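Local coordinates for aldehyde dehydrogenase family protein (Pseudomonas syringae pv. tomato, PDB 6X9L) that oxidises long-chain aliphatic aldehydes as an aldehyde dehydrogenase, with NAD+ as the nucleotide bound beside the substrate, at residues K355-G360 with P375-E380; T295-P300 with L397-Y402; Q17-D22 with H47-S52; A27-V32 with A53-R58. The protein carries 1 engineered substitution. All coordinates share one frame; numbering follows the deposited sequence.

Contacts 3 and 4 come first along the chain, their segments alternating between residues 17 and 58, centres about 7 Å apart; Ser50 N is probably hydrogen-bonded to Val32 O, and Phe19 reaches Pro28 and Asp55, so the two form one N-terminal cluster around the start of helix 53-71. Contact 2 then pairs strands 296-300 and 396-402, and the two strands of contact 1 lie between these in sequence. Contacts 1 and 2, centres about 12 Å apart, share the seven-stranded sheet through neighbouring strands 376-379 and 396-402; strand 296-300 starts near the substrate and NAD+ site. Their centres lie 43 to 48 Å from those of contacts 3 and 4, with contact 2 across the chain's centre.

Contact 1: K355-G360 with P375-E380; sequences KLVCGG and PTVFSE
Val377 O is gripped from two consecutive amides: Val357 N at 2.9 Å, with an N-H...O angle of 130°, and Cys358 N at 3.5 Å, both weak bonds. Two residues facing one make this a classic beta bulge in the antiparallel pair of strands 355-358 and 376-379, at the edge of the seven-stranded sheet. Before the bulge Lys355 and Ser379 form a hydrogen-bonded pair, with Ser379 N 2.9 Å from Lys355 O. Within it Val377 N returns a bond to Cys358 O, 3.2 Å long.

On one face of the sheet, Leu356 has CG anti to the backbone N (chi1 -175°), and its CD1 comes to lie 3.6 Å from Phe378 CE1 and 3.8 Å from Thr376 CG2. Lys355 O lies at the edge of the same ring. On the other, the sulfur of Cys358 settles against CB and CG2 of Val377. Val357 points at the partner strand, its CB 3.9 Å from Val377 CG1; helix 304-316 packs on Val357 and Cys358. From that helix Glu308 gives OE1 to a salt bridge with Lys355 NZ and OE2 to a hydrogen bond with Ser379 OG. At the far end Gly360 N donates to Thr376 OG1 at 3.2 Å, an oxygen that also bonds Arg374 O.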
loop_
_atom_site.group_PDB
_atom_site.type_symbol
_atom_site.label_atom_id
_atom_site.label_comp_id
_atom_site.label_asym_id
_atom_site.label_seq_id
_atom_site.Cartn_x
_atom_site.Cartn_y
_atom_site.Cartn_z
ATOM N N LYS A 355 -30.727 25.754 2.332
ATOM C CA LYS A 355 -31.839 26.134 1.475
ATOM C C LYS A 355 -32.216 24.947 0.599
ATOM O O LYS A 355 -31.358 24.373 -0.075
ATOM C CB LYS A 355 -31.479 27.340 0.606
ATOM C CG LYS A 355 -32.594 27.784 -0.323
ATOM C CD LYS A 355 -32.060 28.711 -1.394
ATOM C CE LYS A 355 -33.027 29.833 -1.721
ATOM N NZ LYS A 355 -32.561 30.602 -2.913
ATOM N N LEU A 356 -33.495 24.579 0.621
ATOM C CA LEU A 356 -34.021 23.490 -0.198
ATOM C C LEU A 356 -34.456 24.074 -1.533
ATOM O O LEU A 356 -35.583 24.542 -1.699
ATOM C CB LEU A 356 -35.174 22.793 0.512
ATOM C CG LEU A 356 -35.759 21.552 -0.164
ATOM C CD1 LEU A 356 -34.726 20.441 -0.187
ATOM C CD2 LEU A 356 -37.031 21.096 0.521
ATOM N N VAL A 357 -33.539 24.052 -2.498
ATOM C CA VAL A 357 -33.831 24.595 -3.821
ATOM C C VAL A 357 -34.916 23.778 -4.507
ATOM O O VAL A 357 -35.761 24.321 -5.228
ATOM C CB VAL A 357 -32.548 24.631 -4.671
ATOM C CG1 VAL A 357 -32.859 25.047 -6.109
ATOM C CG2 VAL A 357 -31.493 25.530 -4.029
ATOM N N CYS A 358 -34.902 22.464 -4.312
ATOM C CA CYS A 358 -35.841 21.552 -4.954
ATOM C C CYS A 358 -35.604 20.173 -4.353
ATOM O O CYS A 358 -34.644 19.966 -3.606
ATOM C CB CYS A 358 -35.655 21.527 -6.466
ATOM S SG CYS A 358 -34.243 20.539 -6.950
ATOM N N GLY A 359 -36.478 19.223 -4.701
ATOM C CA GLY A 359 -36.427 17.923 -4.054
ATOM C C GLY A 359 -36.997 18.016 -2.649
ATOM O O GLY A 359 -37.797 18.892 -2.342
ATOM N N GLY A 360 -36.547 17.119 -1.780
ATOM C CA GLY A 360 -37.055 17.041 -0.429
ATOM C C GLY A 360 -37.200 15.597 -0.001
ATOM O O GLY A 360 -36.820 14.681 -0.736
ATOM N N PRO A 375 -34.811 13.700 -6.564
ATOM C CA PRO A 375 -33.546 14.419 -6.801
ATOM C C PRO A 375 -33.533 15.741 -6.053
ATOM O O PRO A 375 -34.397 16.592 -6.263
ATOM C CB PRO A 375 -33.546 14.630 -8.318
ATOM C CG PRO A 375 -34.414 13.534 -8.847
ATOM C CD PRO A 375 -35.499 13.384 -7.827
ATOM N N THR A 376 -32.537 15.920 -5.181
ATOM C CA THR A 376 -32.565 17.010 -4.216
ATOM C C THR A 376 -31.352 17.918 -4.369
ATOM O O THR A 376 -30.218 17.445 -4.542
ATOM C CB THR A 376 -32.648 16.472 -2.781
ATOM O OG1 THR A 376 -33.804 15.643 -2.669
ATOM C CG2 THR A 376 -32.802 17.617 -1.794
ATOM N N VAL A 377 -31.615 19.231 -4.306
ATOM C CA VAL A 377 -30.595 20.267 -4.402
ATOM C C VAL A 377 -30.725 21.203 -3.200
ATOM O O VAL A 377 -31.805 21.749 -2.931
ATOM C CB VAL A 377 -30.688 21.060 -5.722
ATOM C CG1 VAL A 377 -29.690 22.181 -5.738
ATOM C CG2 VAL A 377 -30.419 20.154 -6.891
ATOM N N PHE A 378 -29.621 21.371 -2.476
ATOM C CA PHE A 378 -29.468 22.346 -1.415
ATOM C C PHE A 378 -28.554 23.474 -1.877
ATOM O O PHE A 378 -27.582 23.250 -2.606
ATOM C CB PHE A 378 -28.878 21.704 -0.153
ATOM C CG PHE A 378 -29.824 20.809 0.560
ATOM C CD1 PHE A 378 -30.930 21.336 1.205
ATOM C CD2 PHE A 378 -29.618 19.438 0.595
ATOM C CE1 PHE A 378 -31.818 20.507 1.872
ATOM C CE2 PHE A 378 -30.506 18.609 1.267
ATOM C CZ PHE A 378 -31.610 19.145 1.898
ATOM N N SER A 379 -28.847 24.686 -1.417
ATOM C CA SER A 379 -28.000 25.830 -1.721
ATOM C C SER A 379 -27.736 26.610 -0.441
ATOM O O SER A 379 -28.226 26.258 0.637
ATOM C CB SER A 379 -28.634 26.731 -2.787
ATOM O OG SER A 379 -27.711 27.715 -3.189
ATOM N N GLU A 380 -26.903 27.641 -0.568
ATOM C CA GLU A 380 -26.467 28.475 0.581
ATOM C C GLU A 380 -25.915 27.520 1.626
ATOM O O GLU A 380 -26.206 27.681 2.797
ATOM C CB GLU A 380 -27.586 29.358 1.127
ATOM C CG GLU A 380 -27.782 30.631 0.340
ATOM C CD GLU A 380 -29.089 31.348 0.591
ATOM O OE1 GLU A 380 -29.779 30.993 1.562
ATOM O OE2 GLU A 380 -29.419 32.243 -0.197
#

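Contact 2: T295-P300 with L397-Y402; sequences TRMIVP and LCLIAY
Parallel strands 296-300 and 396-402 lie side by side within the seven-stranded mixed sheet, Arg296 paired with Cys398, Ile298 with Ile400 and Pro300 with Tyr402. Five backbone bonds tie them. Met297 supplies both its N, to Cys398 O at 2.8 Å, and its O, to Ile400 N; Val299 does likewise with Ile400 O and Tyr402 N. Thr295 O takes the amide of Cys398. The N-H...O angles are all 160° or more except at Tyr402 N, where the angle is 136°.

Both are inner strands, and helices pack on both faces of the sheet, as in an alpha/beta fold. Helix 405-413 covers Ile298 and Ile400, and helix 272-284 meets Leu397 and Val299. On the face that carries Val299 and Ala401, Met297 and Leu399 run alongside one another, CB of the methionine 3.8 Å from CD1 of the leucine.

Tyr402 closes the end. With its CG between the backbone N and carbonyl carbon (chi1 70°), the ring folds back across the neighbouring strand: Pro300 CA stands over its face, 3.9 Å from the centroid, in a CH-pi contact, while Ile298 CG2 comes to the ring edge near CD2. Its OH bonds Leu266 O. At the opposite end the Thr295 side chain is about 7 Å from that of Glu391, an NAD+ binding residue.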
loop_
_atom_site.group_PDB
_atom_site.type_symbol
_atom_site.label_atom_id
_atom_site.label_comp_id
_atom_site.label_asym_id
_atom_site.label_seq_id
_atom_site.Cartn_x
_atom_site.Cartn_y
_atom_site.Cartn_z
ATOM N N THR A 295 -20.831 16.023 -6.032
ATOM C CA THR A 295 -21.985 16.400 -5.225
ATOM C C THR A 295 -21.814 17.707 -4.444
ATOM O O THR A 295 -22.741 18.105 -3.725
ATOM C CB THR A 295 -22.296 15.274 -4.247
ATOM O OG1 THR A 295 -21.077 14.884 -3.615
ATOM C CG2 THR A 295 -22.876 14.092 -4.979
ATOM N N ARG A 296 -20.659 18.362 -4.538
ATOM C CA ARG A 296 -20.466 19.720 -4.028
ATOM C C ARG A 296 -20.108 20.604 -5.216
ATOM O O ARG A 296 -18.991 20.517 -5.738
ATOM C CB ARG A 296 -19.364 19.779 -2.964
ATOM C CG ARG A 296 -19.706 19.129 -1.638
ATOM C CD ARG A 296 -18.497 18.460 -1.034
ATOM N NE ARG A 296 -17.526 19.424 -0.544
ATOM C CZ ARG A 296 -16.251 19.478 -0.921
ATOM N NH1 ARG A 296 -15.756 18.611 -1.789
ATOM N NH2 ARG A 296 -15.458 20.405 -0.408
ATOM N N MET A 297 -21.057 21.435 -5.653
ATOM C CA MET A 297 -20.856 22.340 -6.781
ATOM C C MET A 297 -20.469 23.712 -6.242
ATOM O O MET A 297 -21.249 24.339 -5.510
ATOM C CB MET A 297 -22.110 22.422 -7.653
ATOM C CG MET A 297 -21.895 23.170 -8.944
ATOM S SD MET A 297 -23.384 23.344 -9.944
ATOM C CE MET A 297 -23.314 21.825 -10.907
ATOM N N ILE A 298 -19.275 24.175 -6.607
ATOM C CA ILE A 298 -18.658 25.350 -5.996
ATOM C C ILE A 298 -18.612 26.461 -7.041
ATOM O O ILE A 298 -17.991 26.308 -8.105
ATOM C CB ILE A 298 -17.269 25.013 -5.442
ATOM C CG1 ILE A 298 -17.423 23.887 -4.414
ATOM C CG2 ILE A 298 -16.625 26.228 -4.802
ATOM C CD1 ILE A 298 -16.172 23.071 -4.203
ATOM N N VAL A 299 -19.282 27.573 -6.739
ATOM C CA VAL A 299 -19.612 28.582 -7.747
ATOM C C VAL A 299 -19.477 29.966 -7.138
ATOM O O VAL A 299 -19.587 30.148 -5.918
ATOM C CB VAL A 299 -21.045 28.385 -8.294
ATOM C CG1 VAL A 299 -21.169 27.052 -9.019
ATOM C CG2 VAL A 299 -22.061 28.441 -7.166
ATOM N N PRO A 300 -19.216 30.974 -7.986
ATOM C CA PRO A 300 -19.074 32.360 -7.498
ATOM C C PRO A 300 -20.345 32.875 -6.836
ATOM O O PRO A 300 -21.450 32.672 -7.336
ATOM C CB PRO A 300 -18.759 33.155 -8.774
ATOM C CG PRO A 300 -18.199 32.155 -9.722
ATOM C CD PRO A 300 -18.892 30.856 -9.419
ATOM N N LEU A 397 -27.460 17.219 -4.150
ATOM C CA LEU A 397 -26.396 18.089 -4.616
ATOM C C LEU A 397 -26.351 19.328 -3.734
ATOM O O LEU A 397 -27.394 19.930 -3.457
ATOM C CB LEU A 397 -26.614 18.471 -6.082
ATOM C CG LEU A 397 -25.746 19.601 -6.658
ATOM C CD1 LEU A 397 -24.274 19.234 -6.589
ATOM C CD2 LEU A 397 -26.145 19.934 -8.077
ATOM N N CYS A 398 -25.146 19.692 -3.285
ATOM C CA CYS A 398 -24.916 20.895 -2.497
ATOM C C CYS A 398 -24.336 21.994 -3.370
ATOM O O CYS A 398 -23.441 21.749 -4.181
ATOM C CB CYS A 398 -23.967 20.626 -1.327
ATOM S SG CYS A 398 -24.708 19.679 0.007
ATOM N N LEU A 399 -24.860 23.201 -3.195
ATOM C CA LEU A 399 -24.363 24.408 -3.842
ATOM C C LEU A 399 -23.623 25.240 -2.802
ATOM O O LEU A 399 -24.187 25.555 -1.750
ATOM C CB LEU A 399 -25.520 25.209 -4.432
ATOM C CG LEU A 399 -25.921 25.010 -5.892
ATOM C CD1 LEU A 399 -25.441 23.688 -6.450
ATOM C CD2 LEU A 399 -27.432 25.128 -6.015
ATOM N N ILE A 400 -22.370 25.590 -3.094
ATOM C CA ILE A 400 -21.519 26.352 -2.176
ATOM C C ILE A 400 -20.937 27.557 -2.906
ATOM O O ILE A 400 -20.453 27.435 -4.040
ATOM C CB ILE A 400 -20.380 25.488 -1.605
ATOM C CG1 ILE A 400 -20.940 24.279 -0.857
ATOM C CG2 ILE A 400 -19.444 26.332 -0.730
ATOM C CD1 ILE A 400 -19.910 23.198 -0.630
ATOM N N ALA A 401 -20.966 28.715 -2.248
ATOM C CA ALA A 401 -20.512 29.961 -2.847
ATOM C C ALA A 401 -19.078 30.264 -2.442
ATOM O O ALA A 401 -18.619 29.859 -1.370
ATOM C CB ALA A 401 -21.407 31.130 -2.431
ATOM N N TYR A 402 -18.381 30.995 -3.312
ATOM C CA TYR A 402 -17.026 31.451 -3.036
ATOM C C TYR A 402 -16.835 32.881 -3.547
ATOM O O TYR A 402 -17.527 33.333 -4.464
ATOM C CB TYR A 402 -15.995 30.484 -3.642
ATOM C CG TYR A 402 -15.901 30.479 -5.161
ATOM C CD1 TYR A 402 -15.270 31.520 -5.846
ATOM C CD2 TYR A 402 -16.400 29.414 -5.912
ATOM C CE1 TYR A 402 -15.168 31.516 -7.230
ATOM C CE2 TYR A 402 -16.297 29.403 -7.305
ATOM C CZ TYR A 402 -15.678 30.453 -7.954
ATOM O OH TYR A 402 -15.554 30.454 -9.326
#

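Contact 3: Q17-D22 with H47-S52; sequences QKFYID and HVASGS
Gln17 and Ala49 bring their backbones to 4.2 Å between CA atoms, yet no direct hydrogen bond joins the two segments; a water bridges this junction of two hairpins instead. It donates to Lys18 O at 2.6 Å and accepts from Ala49 N at 3.1 Å, so each backbone group is answered without the chains forming a sheet.

The side chains close in around Ala49. Its CB points to the other segment and touches both Gln17 O and Phe19 CE1, the latter at 3.6 Å. Phe19, whose CG stands anti to the carbonyl carbon (chi1 -61°), extends its far end across the turn that follows the strand: CZ sits 3.4 Å from Gly51 N, and the Ala49 O and Ser50 C atoms lie at the ring edge, in its plane. Gln17 stretches the other way. Its CG lies over the peptide between Val48 and Ala49, 3.4 Å from Val48 C, and its amide runs alongside His47, pointing the same way, with amide and imidazole planes 27° apart; the touch is to His47 CB.

The nucleotide site is near: the Val48 side chain is about 6 Å from that of Glu185, which binds NAD+. Around this junction, strand 19-21 pairs with 24-26, while strand 43-49 pairs with 33-38. Phe19 also rests on Pro28 and on Asp55 of helix 53-71, and Gly51 is hydrogen-bonded through its backbone to Asn212, beyond strand 208-210.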
loop_
_atom_site.group_PDB
_atom_site.type_symbol
_atom_site.label_atom_id
_atom_site.label_comp_id
_atom_site.label_asym_id
_atom_site.label_seq_id
_atom_site.Cartn_x
_atom_site.Cartn_y
_atom_site.Cartn_z
ATOM N N GLN A 17 -28.046 -20.760 -4.997
ATOM C CA GLN A 17 -27.555 -20.959 -3.641
ATOM C C GLN A 17 -26.353 -21.890 -3.603
ATOM O O GLN A 17 -26.154 -22.644 -2.644
ATOM C CB GLN A 17 -28.677 -21.455 -2.740
ATOM C CG GLN A 17 -29.474 -20.285 -2.252
ATOM C CD GLN A 17 -30.874 -20.638 -1.896
ATOM O OE1 GLN A 17 -31.263 -20.526 -0.746
ATOM N NE2 GLN A 17 -31.659 -21.041 -2.884
ATOM N N LYS A 18 -25.536 -21.812 -4.641
ATOM C CA LYS A 18 -24.256 -22.487 -4.705
ATOM C C LYS A 18 -23.150 -21.440 -4.759
ATOM O O LYS A 18 -23.401 -20.241 -4.928
ATOM C CB LYS A 18 -24.194 -23.424 -5.922
ATOM C CG LYS A 18 -25.364 -24.371 -5.988
ATOM C CD LYS A 18 -24.913 -25.792 -6.243
ATOM C CE LYS A 18 -25.966 -26.796 -5.813
ATOM N NZ LYS A 18 -26.453 -27.551 -6.991
ATOM N N PHE A 19 -21.912 -21.910 -4.588
ATOM C CA PHE A 19 -20.725 -21.090 -4.753
ATOM C C PHE A 19 -19.932 -21.628 -5.937
ATOM O O PHE A 19 -20.014 -22.814 -6.262
ATOM C CB PHE A 19 -19.864 -21.085 -3.475
ATOM C CG PHE A 19 -20.571 -20.528 -2.260
ATOM C CD1 PHE A 19 -21.502 -19.502 -2.381
ATOM C CD2 PHE A 19 -20.322 -21.046 -0.992
ATOM C CE1 PHE A 19 -22.164 -19.004 -1.251
ATOM C CE2 PHE A 19 -20.977 -20.549 0.136
ATOM C CZ PHE A 19 -21.897 -19.534 0.004
ATOM N N TYR A 20 -19.172 -20.750 -6.603
ATOM C CA TYR A 20 -18.295 -21.177 -7.692
ATOM C C TYR A 20 -16.876 -21.332 -7.148
ATOM O O TYR A 20 -16.147 -20.347 -6.956
ATOM C CB TYR A 20 -18.340 -20.218 -8.872
ATOM C CG TYR A 20 -17.611 -20.791 -10.079
ATOM C CD1 TYR A 20 -18.224 -21.722 -10.906
ATOM C CD2 TYR A 20 -16.306 -20.423 -10.373
ATOM C CE1 TYR A 20 -17.561 -22.262 -12.011
ATOM C CE2 TYR A 20 -15.636 -20.954 -11.468
ATOM C CZ TYR A 20 -16.268 -21.872 -12.290
ATOM O OH TYR A 20 -15.600 -22.392 -13.386
ATOM N N ILE A 21 -16.488 -22.584 -6.917
ATOM C CA ILE A 21 -15.222 -22.930 -6.297
ATOM C C ILE A 21 -14.558 -24.006 -7.145
ATOM O O ILE A 21 -15.146 -25.070 -7.373
ATOM C CB ILE A 21 -15.422 -23.409 -4.853
ATOM C CG1 ILE A 21 -16.031 -22.281 -4.029
ATOM C CG2 ILE A 21 -14.105 -23.894 -4.240
ATOM C CD1 ILE A 21 -16.133 -22.594 -2.575
ATOM N N ASP A 22 -13.352 -23.716 -7.638
ATOM C CA ASP A 22 -12.490 -24.717 -8.259
ATOM C C ASP A 22 -13.099 -25.279 -9.545
ATOM O O ASP A 22 -12.947 -26.463 -9.855
ATOM C CB ASP A 22 -12.180 -25.839 -7.272
ATOM C CG ASP A 22 -11.044 -26.722 -7.727
ATOM O OD1 ASP A 22 -10.190 -26.257 -8.508
ATOM O OD2 ASP A 22 -11.006 -27.890 -7.299
ATOM N N HIS A 47 -33.068 -15.905 -3.911
ATOM C CA HIS A 47 -32.228 -16.149 -2.759
ATOM C C HIS A 47 -30.870 -16.618 -3.237
ATOM O O HIS A 47 -30.730 -17.179 -4.325
ATOM C CB HIS A 47 -32.822 -17.203 -1.834
ATOM C CG HIS A 47 -34.119 -16.802 -1.223
ATOM N ND1 HIS A 47 -35.301 -16.772 -1.937
ATOM C CD2 HIS A 47 -34.424 -16.416 0.037
ATOM C CE1 HIS A 47 -36.277 -16.373 -1.140
ATOM N NE2 HIS A 47 -35.773 -16.155 0.062
ATOM N N VAL A 48 -29.867 -16.381 -2.400
ATOM C CA VAL A 48 -28.522 -16.872 -2.635
ATOM C C VAL A 48 -27.964 -17.350 -1.306
ATOM O O VAL A 48 -28.457 -16.995 -0.234
ATOM C CB VAL A 48 -27.624 -15.790 -3.251
ATOM C CG1 VAL A 48 -28.258 -15.270 -4.518
ATOM C CG2 VAL A 48 -27.413 -14.671 -2.263
ATOM N N ALA A 49 -26.925 -18.175 -1.392
ATOM C CA ALA A 49 -26.350 -18.797 -0.210
ATOM C C ALA A 49 -25.490 -17.806 0.570
ATOM O O ALA A 49 -24.972 -16.828 0.017
ATOM C CB ALA A 49 -25.515 -20.014 -0.605
ATOM N N SER A 50 -25.351 -18.073 1.874
ATOM C CA SER A 50 -24.566 -17.249 2.785
ATOM C C SER A 50 -23.383 -18.068 3.285
ATOM O O SER A 50 -23.559 -19.010 4.075
ATOM C CB SER A 50 -25.406 -16.741 3.954
ATOM O OG SER A 50 -24.688 -15.755 4.680
ATOM N N GLY A 51 -22.181 -17.685 2.834
ATOM C CA GLY A 51 -20.990 -18.441 3.136
ATOM C C GLY A 51 -20.547 -18.299 4.580
ATOM O O GLY A 51 -20.879 -17.352 5.297
ATOM N N SER A 52 -19.782 -19.290 5.006
ATOM C CA SER A 52 -19.138 -19.349 6.301
ATOM C C SER A 52 -17.636 -19.224 6.098
ATOM O O SER A 52 -17.137 -19.215 4.968
ATOM C CB SER A 52 -19.482 -20.654 7.004
ATOM O OG SER A 52 -19.077 -21.753 6.200
HETATM O O HOH W 1 -24.976 -18.421 -3.823
#

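Contact 4: A27-V32 with A53-R58; sequences APLSPV and AADVDR
One hydrogen bond anchors the loop 27-32 to the first turn of helix 53-71: Leu29 N donates to Asp55 OD1 at 2.9 Å, with an N-H...O angle of 154°. OD1 receives it on its syn lone pair. The second oxygen, OD2, is held by Ser52 OG, so the two oxygens have separate partners, which should fix the rotation of the carboxylate. Asp55 has CG anti to the carbonyl carbon (chi1 -64°), which carries the group out toward the loop. Because Asp55 lies in the first turn, the helix dipole would probably favour its negative charge.

The apolar part belongs to Leu29. Its side chain and that of Asp55 run antiparallel alongside each other, and Leu29 CD1 reaches Ala54 CB at 3.6 Å and the aliphatic CD of Arg58 at 3.9 Å. Pro28 CA lies 3.7 Å from Asp55 OD1.

Behind the helix, Val56 packs on helix 215-224. Ser52 occupies the N-cap, so the loop between strands 24-26 and 33-38 is pinned to an N-capped helix start, in the N-terminal part of the aldehyde dehydrogenase fold.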
loop_
_atom_site.group_PDB
_atom_site.type_symbol
_atom_site.label_atom_id
_atom_site.label_comp_id
_atom_site.label_asym_id
_atom_site.label_seq_id
_atom_site.Cartn_x
_atom_site.Cartn_y
_atom_site.Cartn_z
ATOM N N ALA A 27 -22.188 -27.013 -3.212
ATOM C CA ALA A 27 -23.091 -26.671 -2.133
ATOM C C ALA A 27 -22.373 -25.775 -1.128
ATOM O O ALA A 27 -21.174 -25.942 -0.900
ATOM C CB ALA A 27 -23.598 -27.948 -1.450
ATOM N N PRO A 28 -23.060 -24.806 -0.531
ATOM C CA PRO A 28 -22.503 -24.147 0.650
ATOM C C PRO A 28 -22.482 -25.102 1.831
ATOM O O PRO A 28 -23.281 -26.043 1.923
ATOM C CB PRO A 28 -23.462 -22.983 0.899
ATOM C CG PRO A 28 -24.731 -23.429 0.284
ATOM C CD PRO A 28 -24.344 -24.209 -0.929
ATOM N N LEU A 29 -21.544 -24.840 2.743
ATOM C CA LEU A 29 -21.412 -25.609 3.968
ATOM C C LEU A 29 -22.456 -25.240 5.014
ATOM O O LEU A 29 -22.639 -25.990 5.977
ATOM C CB LEU A 29 -19.996 -25.435 4.529
ATOM C CG LEU A 29 -18.955 -26.053 3.583
ATOM C CD1 LEU A 29 -17.589 -26.222 4.233
ATOM C CD2 LEU A 29 -19.471 -27.380 3.057
ATOM N N SER A 30 -23.163 -24.132 4.832
ATOM C CA SER A 30 -24.244 -23.707 5.699
ATOM C C SER A 30 -25.549 -23.592 4.920
ATOM O O SER A 30 -25.537 -23.362 3.708
ATOM C CB SER A 30 -23.919 -22.353 6.335
ATOM O OG SER A 30 -25.074 -21.813 6.943
ATOM N N PRO A 31 -26.691 -23.740 5.588
ATOM C CA PRO A 31 -27.985 -23.617 4.910
ATOM C C PRO A 31 -28.581 -22.220 4.947
ATOM O O PRO A 31 -29.710 -22.054 4.472
ATOM C CB PRO A 31 -28.858 -24.591 5.709
ATOM C CG PRO A 31 -28.349 -24.425 7.120
ATOM C CD PRO A 31 -26.855 -24.127 7.003
ATOM N N VAL A 32 -27.860 -21.233 5.500
ATOM C CA VAL A 32 -28.376 -19.869 5.568
ATOM C C VAL A 32 -28.539 -19.317 4.166
ATOM O O VAL A 32 -27.663 -19.475 3.304
ATOM C CB VAL A 32 -27.468 -18.935 6.385
ATOM C CG1 VAL A 32 -28.306 -17.852 7.044
ATOM C CG2 VAL A 32 -26.665 -19.691 7.412
ATOM N N ALA A 53 -16.904 -19.147 7.207
ATOM C CA ALA A 53 -15.450 -19.173 7.102
ATOM C C ALA A 53 -14.973 -20.456 6.423
ATOM O O ALA A 53 -14.005 -20.433 5.655
ATOM C CB ALA A 53 -14.830 -19.013 8.486
ATOM N N ALA A 54 -15.674 -21.576 6.650
ATOM C CA ALA A 54 -15.282 -22.845 6.034
ATOM C C ALA A 54 -15.414 -22.801 4.513
ATOM O O ALA A 54 -14.605 -23.402 3.791
ATOM C CB ALA A 54 -16.126 -23.985 6.605
ATOM N N ASP A 55 -16.446 -22.127 4.007
ATOM C CA ASP A 55 -16.568 -21.943 2.566
ATOM C C ASP A 55 -15.424 -21.092 2.015
ATOM O O ASP A 55 -14.846 -21.416 0.971
ATOM C CB ASP A 55 -17.918 -21.313 2.248
ATOM C CG ASP A 55 -19.062 -22.206 2.632
ATOM O OD1 ASP A 55 -19.131 -23.315 2.064
ATOM O OD2 ASP A 55 -19.877 -21.819 3.504
ATOM N N VAL A 56 -15.089 -19.999 2.701
ATOM C CA VAL A 56 -13.958 -19.180 2.290
ATOM C C VAL A 56 -12.672 -19.996 2.324
ATOM O O VAL A 56 -11.765 -19.767 1.518
ATOM C CB VAL A 56 -13.874 -17.924 3.182
ATOM C CG1 VAL A 56 -12.510 -17.270 3.086
ATOM C CG2 VAL A 56 -14.947 -16.927 2.806
ATOM N N ASP A 57 -12.572 -20.966 3.235
ATOM C CA ASP A 57 -11.439 -21.892 3.231
ATOM C C ASP A 57 -11.388 -22.725 1.948
ATOM O O ASP A 57 -10.335 -22.833 1.308
ATOM C CB ASP A 57 -11.513 -22.809 4.445
ATOM C CG ASP A 57 -10.963 -22.171 5.683
ATOM O OD1 ASP A 57 -10.402 -21.065 5.566
ATOM O OD2 ASP A 57 -11.086 -22.772 6.772
ATOM N N ARG A 58 -12.506 -23.347 1.566
ATOM C CA ARG A 58 -12.492 -24.143 0.341
ATOM C C ARG A 58 -12.086 -23.290 -0.848
ATOM O O ARG A 58 -11.345 -23.735 -1.732
ATOM C CB ARG A 58 -13.863 -24.769 0.095
ATOM C CG ARG A 58 -14.371 -25.625 1.230
ATOM C CD ARG A 58 -15.677 -26.308 0.858
ATOM N NE ARG A 58 -15.509 -27.231 -0.264
ATOM C CZ ARG A 58 -16.185 -27.155 -1.408
ATOM N NH1 ARG A 58 -17.094 -26.201 -1.582
ATOM N NH2 ARG A 58 -15.961 -28.047 -2.368
#